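PDB 4B9F: cellulosomal-scaffolding protein A from Clostridium thermocellum, which carries a family 3a carbohydrate-binding module that probably anchors the cellulosome scaffold to crystalline cellulose. Local coordinates for residues S12-S17 against W118-Q123; T38-Y43 against Q140-L145. All blocks are in the same frame, centred on the assembly; numbering follows the deposited sequence.

Interaction 1. Residues S12-S17 against W118-Q123. With CA (calcium ion), chain C.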
# COMPACT_ATOMS: atom_id res chain seq x y z
N SER A 12 0.70 17.25 -0.46
CA SER A 12 1.61 18.27 0.07
C SER A 12 3.03 17.73 0.22
O SER A 12 3.24 16.64 0.74
CB SER A 12 1.13 18.78 1.42
OG SER A 12 -0.12 19.40 1.28
N ASP A 13 4.01 18.52 -0.21
CA ASP A 13 5.39 18.07 -0.13
C ASP A 13 5.82 17.81 1.31
O ASP A 13 6.41 16.77 1.62
CB ASP A 13 6.33 19.08 -0.79
CG ASP A 13 7.75 18.57 -0.87
OD1 ASP A 13 7.93 17.37 -1.15
OD2 ASP A 13 8.68 19.37 -0.67
N THR A 14 5.52 18.74 2.20
CA THR A 14 5.81 18.57 3.61
C THR A 14 4.54 18.14 4.33
O THR A 14 3.50 18.79 4.23
CB THR A 14 6.33 19.88 4.23
OG1 THR A 14 7.49 20.31 3.51
CG2 THR A 14 6.69 19.68 5.69
N THR A 15 4.62 17.02 5.04
CA THR A 15 3.43 16.48 5.69
C THR A 15 3.84 15.60 6.86
O THR A 15 4.91 15.01 6.83
CB THR A 15 2.59 15.64 4.70
OG1 THR A 15 1.40 15.16 5.34
CG2 THR A 15 3.39 14.44 4.17
N ASN A 16 3.01 15.53 7.90
CA ASN A 16 3.29 14.60 9.00
C ASN A 16 2.58 13.26 8.86
O ASN A 16 2.67 12.40 9.73
CB ASN A 16 3.05 15.25 10.37
CG ASN A 16 1.58 15.57 10.64
OD1 ASN A 16 0.68 15.05 9.99
ND2 ASN A 16 1.35 16.41 11.64
N SER A 17 1.86 13.08 7.76
CA SER A 17 1.23 11.80 7.49
C SER A 17 1.34 11.49 6.01
O SER A 17 1.20 12.37 5.16
CB SER A 17 -0.24 11.83 7.90
OG SER A 17 -0.37 12.23 9.26
N TRP A 118 5.11 12.70 15.37
CA TRP A 118 4.35 13.54 14.44
C TRP A 118 5.20 14.58 13.72
O TRP A 118 4.69 15.61 13.25
CB TRP A 118 3.10 14.13 15.13
CG TRP A 118 2.14 13.03 15.45
CD1 TRP A 118 2.07 12.31 16.61
CD2 TRP A 118 1.18 12.44 14.56
NE1 TRP A 118 1.12 11.33 16.50
CE2 TRP A 118 0.56 11.39 15.25
CE3 TRP A 118 0.79 12.71 13.24
CZ2 TRP A 118 -0.44 10.61 14.68
CZ3 TRP A 118 -0.20 11.93 12.67
CH2 TRP A 118 -0.81 10.90 13.39
N SER A 119 6.49 14.29 13.58
CA SER A 119 7.40 15.16 12.83
C SER A 119 7.23 14.97 11.32
O SER A 119 6.55 14.05 10.86
CB SER A 119 8.86 14.96 13.27
OG SER A 119 9.30 13.63 13.06
N ASN A 120 7.84 15.86 10.55
CA ASN A 120 7.53 15.93 9.13
C ASN A 120 8.28 14.96 8.23
O ASN A 120 9.41 14.55 8.51
CB ASN A 120 7.74 17.35 8.61
CG ASN A 120 6.67 18.31 9.09
OD1 ASN A 120 5.56 17.89 9.41
ND2 ASN A 120 7.00 19.59 9.14
N TYR A 121 7.60 14.60 7.14
CA TYR A 121 8.18 13.94 5.99
C TYR A 121 8.22 14.92 4.83
O TYR A 121 7.47 15.91 4.79
CB TYR A 121 7.27 12.81 5.51
CG TYR A 121 7.07 11.63 6.42
CD1 TYR A 121 8.02 10.62 6.52
CD2 TYR A 121 5.87 11.48 7.12
CE1 TYR A 121 7.80 9.50 7.33
CE2 TYR A 121 5.64 10.39 7.92
CZ TYR A 121 6.61 9.39 8.02
OH TYR A 121 6.35 8.29 8.81
N THR A 122 9.07 14.60 3.86
CA THR A 122 9.13 15.28 2.57
C THR A 122 8.76 14.25 1.52
O THR A 122 9.39 13.19 1.45
CB THR A 122 10.56 15.77 2.30
OG1 THR A 122 10.89 16.80 3.24
CG2 THR A 122 10.69 16.30 0.88
N GLN A 123 7.74 14.53 0.70
CA GLN A 123 7.28 13.51 -0.24
C GLN A 123 7.98 13.55 -1.60
O GLN A 123 7.90 12.58 -2.35
CB GLN A 123 5.76 13.58 -0.41
CG GLN A 123 5.01 13.45 0.90
CD GLN A 123 3.58 12.99 0.70
OE1 GLN A 123 3.31 11.79 0.65
NE2 GLN A 123 2.67 13.94 0.59
CA CA C . 10.91 11.46 2.11
O HOH W 1 9.61 19.10 2.50
O HOH W 2 4.77 12.05 11.42
O HOH W 3 3.21 17.74 13.32
O HOH W 4 8.70 10.88 3.12
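The indole of W118 meets N16 with its edge: CG of the N16 amide lies in the ring plane, 3.9 Å from CE3. The amide is turned steeply against the indole, the two planes 76° apart. Y121 likewise offers an edge, along which the carbonyl oxygens of T15 and N16 lie near the plane of the phenol; its hydroxyl is taken by Q51. The third flat group, the amide of Q123, points its NE2 almost straight at S12 O (2.8 Å, N-H...O 174°). That oxygen lies in the amide plane, although the donor stands 30° off the carbonyl plane of S12. With NE2 also bonded to the carbonyl of N10, both amide hydrogens have backbone acceptors and the rotation of the amide is fixed. With OG1 anti to the backbone N, where it donates to S17 O, the CG2 methyl of T15 is left to pack on this same amide, 3.7 Å from NE2. T14 and T122 form a non-hydrogen-bonded pair, their hydroxyls joined by a water that D13 OD2 accepts from weakly. D13 runs alongside T122, with OD1 3.6 Å from the T122 CG2 methyl. Further waters tie N16 to the carbonyls of W118 and S119. T15 and Y121 are the hydrogen-bonded pair, Y121 N to T15 O at 2.7 Å, and Q123 N bonds D13 O beyond them. T122 O binds the calcium ion at 2.4 Å, where T44, D46, N125 and D126 complete the protein ligands. This is a short two-stranded antiparallel sheet that joins an early segment of the β-sandwich module to the segment that gives one backbone ligand to the calcium site.

Interaction 2. Residues T38-Y43 against Q140-L145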
# COMPACT_ATOMS: atom_id res chain seq x y z
N THR A 38 1.36 -9.23 -0.16
CA THR A 38 1.95 -8.04 0.45
C THR A 38 2.13 -6.95 -0.59
O THR A 38 2.31 -7.23 -1.79
CB THR A 38 3.30 -8.34 1.13
OG1 THR A 38 4.18 -8.95 0.18
CG2 THR A 38 3.11 -9.27 2.33
N LEU A 39 2.07 -5.70 -0.14
CA LEU A 39 2.20 -4.52 -0.99
C LEU A 39 3.30 -3.65 -0.41
O LEU A 39 3.40 -3.52 0.82
CB LEU A 39 0.89 -3.73 -1.01
CG LEU A 39 -0.36 -4.54 -1.37
CD1 LEU A 39 -1.63 -3.70 -1.16
CD2 LEU A 39 -0.30 -5.03 -2.79
N ARG A 40 4.11 -3.03 -1.26
CA ARG A 40 5.19 -2.18 -0.77
C ARG A 40 5.08 -0.77 -1.30
O ARG A 40 4.85 -0.55 -2.50
CB ARG A 40 6.56 -2.75 -1.15
CG ARG A 40 6.84 -4.11 -0.59
CD ARG A 40 8.24 -4.58 -0.90
NE ARG A 40 8.39 -5.96 -0.45
CZ ARG A 40 9.46 -6.71 -0.67
NH1 ARG A 40 10.51 -6.22 -1.32
NH2 ARG A 40 9.48 -7.96 -0.22
N TYR A 41 5.23 0.19 -0.38
CA TYR A 41 5.29 1.61 -0.68
C TYR A 41 6.66 2.13 -0.23
O TYR A 41 6.96 2.14 0.96
CB TYR A 41 4.16 2.36 0.05
CG TYR A 41 4.19 3.84 -0.23
CD1 TYR A 41 3.58 4.36 -1.36
CD2 TYR A 41 4.86 4.73 0.62
CE1 TYR A 41 3.62 5.71 -1.64
CE2 TYR A 41 4.91 6.08 0.34
CZ TYR A 41 4.28 6.57 -0.79
OH TYR A 41 4.31 7.90 -1.11
N TYR A 42 7.49 2.54 -1.20
CA TYR A 42 8.87 2.91 -0.94
C TYR A 42 9.03 4.41 -0.77
O TYR A 42 8.47 5.20 -1.54
CB TYR A 42 9.76 2.47 -2.10
CG TYR A 42 9.66 1.02 -2.49
CD1 TYR A 42 10.45 0.06 -1.86
CD2 TYR A 42 8.84 0.62 -3.54
CE1 TYR A 42 10.39 -1.27 -2.25
CE2 TYR A 42 8.77 -0.72 -3.94
CZ TYR A 42 9.56 -1.65 -3.28
OH TYR A 42 9.52 -2.96 -3.69
N TYR A 43 9.84 4.81 0.20
CA TYR A 43 10.01 6.22 0.49
C TYR A 43 11.29 6.46 1.27
O TYR A 43 12.00 5.52 1.63
CB TYR A 43 8.79 6.75 1.26
CG TYR A 43 8.62 6.16 2.65
CD1 TYR A 43 8.11 4.88 2.84
CD2 TYR A 43 8.97 6.89 3.78
CE1 TYR A 43 7.96 4.33 4.11
CE2 TYR A 43 8.83 6.36 5.06
CZ TYR A 43 8.32 5.08 5.22
OH TYR A 43 8.16 4.54 6.47
N GLN A 140 5.56 1.94 -9.62
CA GLN A 140 6.57 2.23 -8.60
C GLN A 140 6.11 1.84 -7.21
O GLN A 140 6.72 2.24 -6.22
CB GLN A 140 7.06 3.68 -8.67
CG GLN A 140 7.69 3.96 -10.05
CD GLN A 140 8.39 5.31 -10.19
OE1 GLN A 140 8.68 6.01 -9.22
NE2 GLN A 140 8.68 5.67 -11.43
N VAL A 141 5.05 1.04 -7.15
CA VAL A 141 4.72 0.25 -5.96
C VAL A 141 4.75 -1.22 -6.41
O VAL A 141 4.59 -1.50 -7.60
CB VAL A 141 3.35 0.59 -5.35
CG1 VAL A 141 3.36 2.00 -4.74
CG2 VAL A 141 2.24 0.44 -6.38
N THR A 142 4.97 -2.13 -5.48
CA THR A 142 5.09 -3.54 -5.83
C THR A 142 4.14 -4.41 -5.01
O THR A 142 3.65 -4.00 -3.94
CB THR A 142 6.53 -4.03 -5.64
OG1 THR A 142 6.94 -3.76 -4.30
CG2 THR A 142 7.47 -3.32 -6.61
N ALA A 143 3.90 -5.62 -5.51
CA ALA A 143 3.07 -6.60 -4.84
C ALA A 143 3.73 -7.96 -4.94
O ALA A 143 4.31 -8.31 -5.98
CB ALA A 143 1.67 -6.64 -5.43
N TYR A 144 3.62 -8.73 -3.86
CA TYR A 144 4.19 -10.07 -3.76
C TYR A 144 3.12 -11.03 -3.26
O TYR A 144 2.32 -10.67 -2.41
CB TYR A 144 5.38 -10.09 -2.79
CG TYR A 144 6.54 -9.22 -3.23
CD1 TYR A 144 6.48 -7.84 -3.11
CD2 TYR A 144 7.68 -9.79 -3.79
CE1 TYR A 144 7.52 -7.04 -3.53
CE2 TYR A 144 8.74 -8.99 -4.22
CZ TYR A 144 8.65 -7.62 -4.09
OH TYR A 144 9.68 -6.83 -4.51
N LEU A 145 3.12 -12.24 -3.81
CA LEU A 145 2.21 -13.28 -3.35
C LEU A 145 3.07 -14.42 -2.84
O LEU A 145 3.83 -15.01 -3.61
CB LEU A 145 1.29 -13.74 -4.48
CG LEU A 145 0.11 -14.63 -4.11
CD1 LEU A 145 -0.82 -13.91 -3.12
CD2 LEU A 145 -0.66 -15.06 -5.35
O HOH W 5 3.95 -11.83 -0.01
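R40 reaches across to Y144 past T142. Its CB lies 3.3 Å from T142 OG1, and CG and CD continue past the same oxygen, CD also coming to Y144 CE1. The chain is extended from CG to NE (chi2 -176°, chi3 -174°), which carries the guanidinium over one face of the tyrosine. NE sits 3.4 Å from Y144 CE1, CZ is 3.9 Å from the ring centroid, and NH2 stands above the middle of the ring, the planes 22° apart. NH1 ends near the phenol oxygen, but at an angle too poor for a hydrogen bond. T142 OG1 is hydrogen-bonded to Y42 OH (2.8 Å), either hydroxyl able to donate; the two side chains cross at about a right angle. On the other face of the sheet L39 CD2 packs on A143 CB, and L39 also touches F22 and V24 of strand 20-26. The backbones run antiparallel: T38 pairs with Y144 through two bonds, and R40 with T142 through one good bond, R40 N to T142 O, and a weak return from T142 N. The L39-A143 side is thus an apolar contact turned toward strand 20-26, while the other bears a cation-pi stack beside a threonine-tyrosine hydroxyl pair; the tyrosine face probably stabilises the arginine's positive charge and holds its guanidinium flat.

In the fold
The two contacts lie about 20 Å apart, centre to centre, in a single all-β chain. Interaction 2 joins neighbouring strands of the five-stranded sheet, about 6 Å from the centre of the chain; interaction 1 is a separate two-stranded sheet at the surface, about 17 Å out. Their segments alternate along the sequence, 12-17, 38-43, 118-123 and 140-145, each pair bringing an early part of the chain to a late one. They touch where Y121 packs on Y43, and both of these tyrosines bond to Q51 of strand 51-61. T44, directly after 38-43, and T122 share the calcium, linking the end of strand 37-43 to the small two-stranded sheet at the periphery.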